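PDB 6CJ7: serpin-12 from Manduca sexta, which probably inhibits serine proteases of the larval hemolymph and controls the prophenoloxidase activation system. Local coordinates for residues Thr95-Asn108 / Asn118-Lys130. Residues are numbered along the deposited sequence; the frame is centred on the assembly and turned at random.
Sequences TANNVFLSENFNLN and NFDSDLTPTYFGK
Val-99 to Ser-102 pair in parallel with Leu-123 to Thr-126, the strand axes 37° apart: Val-99 and Leu-101 each receive and give a backbone bond, and Glu-103 N ends the run on Thr-126 O. Ahead of the paired residues in the chain, side chains and waters take over. Asn-97 ND2 gives Asp-120 O a nearly straight bond of 3.1 Å, lying in its own amide plane but arriving above the carbonyl plane, while its OD1 binds Asn-169 on strand 165-174. Water 1 joins Thr-95 O to Asp-120 OD2.

On the face of Phe-100 and Thr-124, Thr-124 OG1 donates to Asn-98 OD1 (2.8 Å), and a water spans Thr-124 OG1 and Asn-98 ND2. Asn-98 CG sits 3.8 Å above the plane of the Phe-100 ring, offset toward its rim; Thr-126 OG1 meets that ring at its edge, 3.3 Å from Phe-100 CD2. A leucine in place of Asn-98 would probably leave the Thr-124 hydroxyl without its acceptor and the bridging water without a donor.

On the face of Val-99, Leu-101, Leu-123 and Pro-125 the contact is apolar. With CG anti to the backbone N (chi1 -173°), Leu-123 spreads its two methyls: CD1 lies 3.6 Å from Val-99 CG1 and also packs on Leu-101 CB, CD2 lies 3.7 Å from Leu-107 CB. Leu-107 CD2 then reaches Pro-125 CG at 3.6 Å.

Strand 123-126 thus edges strand 92-102, whose other side pairs with strand 165-174, as expected for an outer strand of serpin sheet A. Backbone bonds set the register; the Asn-98/Thr-124 bond, on the side where helix 131-145 packs through Trp-141 and Ile-138, and the leucine packing are consistent with a firmly seated edge strand.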
loop_
_atom_site.group_PDB
_atom_site.type_symbol
_atom_site.label_atom_id
_atom_site.label_comp_id
_atom_site.label_asym_id
_atom_site.label_seq_id
_atom_site.Cartn_x
_atom_site.Cartn_y
_atom_site.Cartn_z
ATOM N N THR A 95 -1.742 8.750 6.147
ATOM C CA THR A 95 -2.763 8.208 5.266
ATOM C C THR A 95 -3.734 9.314 4.888
ATOM O O THR A 95 -3.987 10.239 5.668
ATOM C CB THR A 95 -3.522 7.042 5.903
ATOM O OG1 THR A 95 -4.110 7.473 7.136
ATOM C CG2 THR A 95 -2.585 5.873 6.167
ATOM N N ALA A 96 -4.251 9.232 3.667
ATOM C CA ALA A 96 -5.299 10.140 3.212
ATOM C C ALA A 96 -6.371 9.312 2.518
ATOM O O ALA A 96 -6.162 8.825 1.400
ATOM C CB ALA A 96 -4.747 11.215 2.277
ATOM N N ASN A 97 -7.515 9.153 3.184
ATOM C CA ASN A 97 -8.647 8.399 2.655
ATOM C C ASN A 97 -9.841 9.336 2.543
ATOM O O ASN A 97 -10.144 10.067 3.488
ATOM C CB ASN A 97 -8.996 7.207 3.567
ATOM C CG ASN A 97 -7.778 6.358 3.916
ATOM O OD1 ASN A 97 -7.150 5.777 3.031
ATOM N ND2 ASN A 97 -7.457 6.274 5.211
ATOM N N ASN A 98 -10.514 9.330 1.390
ATOM C CA ASN A 98 -11.701 10.175 1.279
ATOM C C ASN A 98 -12.580 9.679 0.141
ATOM O O ASN A 98 -12.121 9.019 -0.795
ATOM C CB ASN A 98 -11.323 11.649 1.047
ATOM C CG ASN A 98 -12.260 12.632 1.746
ATOM O OD1 ASN A 98 -13.478 12.429 1.816
ATOM N ND2 ASN A 98 -11.694 13.726 2.251
ATOM N N VAL A 99 -13.858 10.027 0.230
ATOM C CA VAL A 99 -14.834 9.782 -0.830
ATOM C C VAL A 99 -15.396 11.144 -1.211
ATOM O O VAL A 99 -16.078 11.787 -0.403
ATOM C CB VAL A 99 -15.957 8.835 -0.381
ATOM C CG1 VAL A 99 -16.922 8.555 -1.542
ATOM C CG2 VAL A 99 -15.403 7.539 0.177
ATOM N N PHE A 100 -15.110 11.591 -2.430
ATOM C CA PHE A 100 -15.567 12.887 -2.908
ATOM C C PHE A 100 -16.823 12.660 -3.735
ATOM O O PHE A 100 -16.754 12.143 -4.855
ATOM C CB PHE A 100 -14.467 13.586 -3.702
ATOM C CG PHE A 100 -13.269 13.947 -2.862
ATOM C CD1 PHE A 100 -12.134 13.144 -2.854
ATOM C CD2 PHE A 100 -13.289 15.085 -2.065
ATOM C CE1 PHE A 100 -11.027 13.470 -2.067
ATOM C CE2 PHE A 100 -12.191 15.418 -1.272
ATOM C CZ PHE A 100 -11.061 14.608 -1.276
ATOM N N LEU A 101 -17.967 13.011 -3.157
ATOM C CA LEU A 101 -19.280 12.725 -3.729
ATOM C C LEU A 101 -19.862 13.990 -4.349
ATOM O O LEU A 101 -19.996 15.017 -3.670
ATOM C CB LEU A 101 -20.220 12.182 -2.657
ATOM C CG LEU A 101 -21.650 11.958 -3.112
ATOM C CD1 LEU A 101 -21.694 10.766 -4.043
ATOM C CD2 LEU A 101 -22.476 11.700 -1.873
ATOM N N SER A 102 -20.236 13.901 -5.625
ATOM C CA SER A 102 -20.823 15.039 -6.319
ATOM C C SER A 102 -22.005 15.612 -5.550
ATOM O O SER A 102 -22.826 14.874 -5.002
ATOM C CB SER A 102 -21.283 14.617 -7.713
ATOM O OG SER A 102 -22.190 15.546 -8.268
ATOM N N GLU A 103 -22.091 16.942 -5.531
ATOM C CA GLU A 103 -23.208 17.605 -4.873
ATOM C C GLU A 103 -24.544 17.352 -5.560
ATOM O O GLU A 103 -25.571 17.795 -5.041
ATOM C CB GLU A 103 -22.948 19.104 -4.778
ATOM C CG GLU A 103 -21.866 19.474 -3.790
ATOM C CD GLU A 103 -21.754 20.967 -3.605
ATOM O OE1 GLU A 103 -22.621 21.686 -4.146
ATOM O OE2 GLU A 103 -20.810 21.418 -2.923
ATOM N N ASN A 104 -24.567 16.662 -6.705
ATOM C CA ASN A 104 -25.837 16.180 -7.241
ATOM C C ASN A 104 -26.468 15.110 -6.355
ATOM O O ASN A 104 -27.674 14.855 -6.472
ATOM C CB ASN A 104 -25.648 15.630 -8.656
ATOM C CG ASN A 104 -25.293 16.708 -9.658
ATOM O OD1 ASN A 104 -25.784 17.830 -9.574
ATOM N ND2 ASN A 104 -24.433 16.370 -10.613
ATOM N N PHE A 105 -25.687 14.499 -5.467
ATOM C CA PHE A 105 -26.146 13.448 -4.571
ATOM C C PHE A 105 -26.154 13.964 -3.138
ATOM O O PHE A 105 -25.277 14.736 -2.739
ATOM C CB PHE A 105 -25.247 12.205 -4.684
ATOM C CG PHE A 105 -25.354 11.518 -6.013
ATOM C CD1 PHE A 105 -24.615 11.964 -7.098
ATOM C CD2 PHE A 105 -26.233 10.455 -6.194
ATOM C CE1 PHE A 105 -24.739 11.351 -8.337
ATOM C CE2 PHE A 105 -26.355 9.838 -7.424
ATOM C CZ PHE A 105 -25.606 10.289 -8.499
ATOM N N ASN A 106 -27.149 13.544 -2.370
ATOM C CA ASN A 106 -27.171 13.813 -0.941
ATOM C C ASN A 106 -26.374 12.730 -0.230
ATOM O O ASN A 106 -26.595 11.538 -0.459
ATOM C CB ASN A 106 -28.606 13.849 -0.416
ATOM C CG ASN A 106 -29.406 14.987 -1.007
ATOM O OD1 ASN A 106 -28.985 16.144 -0.962
ATOM N ND2 ASN A 106 -30.556 14.665 -1.582
ATOM N N LEU A 107 -25.449 13.139 0.630
ATOM C CA LEU A 107 -24.646 12.144 1.322
ATOM C C LEU A 107 -25.485 11.451 2.390
ATOM O O LEU A 107 -26.418 12.028 2.955
ATOM C CB LEU A 107 -23.393 12.779 1.936
ATOM C CG LEU A 107 -23.435 13.777 3.093
ATOM C CD1 LEU A 107 -23.605 13.093 4.445
ATOM C CD2 LEU A 107 -22.145 14.585 3.077
ATOM N N ASN A 108 -25.171 10.183 2.629
ATOM C CA ASN A 108 -25.797 9.427 3.708
ATOM C C ASN A 108 -25.047 9.706 5.006
ATOM O O ASN A 108 -23.846 9.425 5.088
ATOM C CB ASN A 108 -25.779 7.940 3.359
ATOM C CG ASN A 108 -26.461 7.072 4.393
ATOM O OD1 ASN A 108 -25.919 6.814 5.463
ATOM N ND2 ASN A 108 -27.661 6.605 4.067
ATOM N N ASN A 118 -14.500 4.630 11.786
ATOM C CA ASN A 118 -13.912 3.308 11.599
ATOM C C ASN A 118 -12.819 3.252 10.551
ATOM O O ASN A 118 -11.881 2.472 10.715
ATOM C CB ASN A 118 -14.993 2.274 11.211
ATOM C CG ASN A 118 -15.960 1.989 12.328
ATOM O OD1 ASN A 118 -16.059 0.843 12.814
ATOM N ND2 ASN A 118 -16.695 3.013 12.749
ATOM N N PHE A 119 -12.920 4.042 9.483
ATOM C CA PHE A 119 -12.046 3.892 8.326
ATOM C C PHE A 119 -11.051 5.038 8.146
ATOM O O PHE A 119 -10.333 5.064 7.131
ATOM C CB PHE A 119 -12.905 3.701 7.071
ATOM C CG PHE A 119 -13.585 2.361 7.022
ATOM C CD1 PHE A 119 -14.905 2.208 7.435
ATOM C CD2 PHE A 119 -12.893 1.235 6.630
ATOM C CE1 PHE A 119 -15.520 0.958 7.410
ATOM C CE2 PHE A 119 -13.506 -0.004 6.602
ATOM C CZ PHE A 119 -14.818 -0.148 7.008
ATOM N N ASP A 120 -10.951 5.958 9.109
ATOM C CA ASP A 120 -10.069 7.124 8.984
ATOM C C ASP A 120 -10.277 7.795 7.623
ATOM O O ASP A 120 -9.341 8.118 6.887
ATOM C CB ASP A 120 -8.610 6.724 9.201
ATOM C CG ASP A 120 -7.665 7.910 9.167
ATOM O OD1 ASP A 120 -8.048 9.004 9.634
ATOM O OD2 ASP A 120 -6.551 7.745 8.639
ATOM N N SER A 121 -11.543 7.967 7.275
ATOM C CA SER A 121 -11.913 8.455 5.953
ATOM C C SER A 121 -13.041 9.461 6.144
ATOM O O SER A 121 -13.271 9.957 7.253
ATOM C CB SER A 121 -12.281 7.279 5.039
ATOM O OG SER A 121 -12.476 7.703 3.693
ATOM N N ASP A 122 -13.752 9.776 5.064
ATOM C CA ASP A 122 -14.817 10.764 5.142
ATOM C C ASP A 122 -15.679 10.635 3.899
ATOM O O ASP A 122 -15.331 9.940 2.945
ATOM C CB ASP A 122 -14.250 12.181 5.255
ATOM C CG ASP A 122 -15.124 13.107 6.068
ATOM O OD1 ASP A 122 -16.319 12.791 6.284
ATOM O OD2 ASP A 122 -14.607 14.171 6.483
ATOM N N LEU A 123 -16.829 11.298 3.936
ATOM C CA LEU A 123 -17.682 11.460 2.768
ATOM C C LEU A 123 -17.853 12.958 2.555
ATOM O O LEU A 123 -18.460 13.638 3.387
ATOM C CB LEU A 123 -19.020 10.749 2.972
ATOM C CG LEU A 123 -19.994 10.672 1.797
ATOM C CD1 LEU A 123 -19.338 10.124 0.562
ATOM C CD2 LEU A 123 -21.191 9.808 2.178
ATOM N N THR A 124 -17.320 13.463 1.443
ATOM C CA THR A 124 -17.098 14.902 1.258
ATOM C C THR A 124 -17.855 15.427 0.045
ATOM O O THR A 124 -17.535 15.045 -1.097
ATOM C CB THR A 124 -15.599 15.185 1.113
ATOM O OG1 THR A 124 -14.904 14.743 2.286
ATOM C CG2 THR A 124 -15.348 16.683 0.933
ATOM N N PRO A 125 -18.853 16.293 0.221
ATOM C CA PRO A 125 -19.535 16.869 -0.945
ATOM C C PRO A 125 -18.571 17.698 -1.780
ATOM O O PRO A 125 -17.739 18.439 -1.251
ATOM C CB PRO A 125 -20.636 17.739 -0.327
ATOM C CG PRO A 125 -20.775 17.262 1.072
ATOM C CD PRO A 125 -19.431 16.755 1.492
ATOM N N THR A 126 -18.684 17.553 -3.099
ATOM C CA THR A 126 -17.735 18.138 -4.041
ATOM C C THR A 126 -18.469 18.589 -5.294
ATOM O O THR A 126 -19.258 17.826 -5.856
ATOM C CB THR A 126 -16.650 17.118 -4.411
ATOM O OG1 THR A 126 -15.983 16.679 -3.222
ATOM C CG2 THR A 126 -15.631 17.728 -5.374
ATOM N N TYR A 127 -18.210 19.818 -5.741
ATOM C CA TYR A 127 -18.740 20.283 -7.017
ATOM C C TYR A 127 -17.696 20.008 -8.091
ATOM O O TYR A 127 -16.558 20.482 -7.990
ATOM C CB TYR A 127 -19.107 21.771 -6.983
ATOM C CG TYR A 127 -19.658 22.305 -8.299
ATOM C CD1 TYR A 127 -20.860 21.832 -8.822
ATOM C CD2 TYR A 127 -18.982 23.285 -9.017
ATOM C CE1 TYR A 127 -21.362 22.311 -10.014
ATOM C CE2 TYR A 127 -19.485 23.773 -10.223
ATOM C CZ TYR A 127 -20.677 23.282 -10.714
ATOM O OH TYR A 127 -21.187 23.760 -11.912
ATOM N N PHE A 128 -18.078 19.228 -9.102
ATOM C CA PHE A 128 -17.171 18.858 -10.182
ATOM C C PHE A 128 -17.377 19.684 -11.447
ATOM O O PHE A 128 -16.680 19.450 -12.442
ATOM C CB PHE A 128 -17.315 17.361 -10.508
ATOM C CG PHE A 128 -16.835 16.442 -9.412
ATOM C CD1 PHE A 128 -15.473 16.257 -9.190
ATOM C CD2 PHE A 128 -17.731 15.749 -8.613
ATOM C CE1 PHE A 128 -15.024 15.406 -8.179
ATOM C CE2 PHE A 128 -17.288 14.900 -7.603
ATOM C CZ PHE A 128 -15.929 14.729 -7.387
ATOM N N GLY A 129 -18.310 20.642 -11.436
ATOM C CA GLY A 129 -18.593 21.441 -12.618
ATOM C C GLY A 129 -17.452 22.330 -13.062
ATOM O O GLY A 129 -17.413 22.726 -14.231
ATOM N N LYS A 130 -16.536 22.672 -12.154
ATOM C CA LYS A 130 -15.272 23.319 -12.497
ATOM C C LYS A 130 -14.185 22.281 -12.262
ATOM O O LYS A 130 -13.665 22.158 -11.138
ATOM C CB LYS A 130 -15.008 24.583 -11.675
ATOM C CG LYS A 130 -15.926 25.755 -12.004
ATOM C CD LYS A 130 -15.635 26.966 -11.123
ATOM C CE LYS A 130 -16.530 28.152 -11.455
ATOM N NZ LYS A 130 -16.315 28.754 -12.794
HETATM O O HOH W 1 -5.749 10.177 7.884
HETATM O O HOH W 2 -7.514 10.049 5.971
HETATM O O HOH W 3 -6.013 5.044 7.542
HETATM O O HOH W 4 -12.600 16.155 3.744
HETATM O O HOH W 5 -20.799 18.208 -9.174
#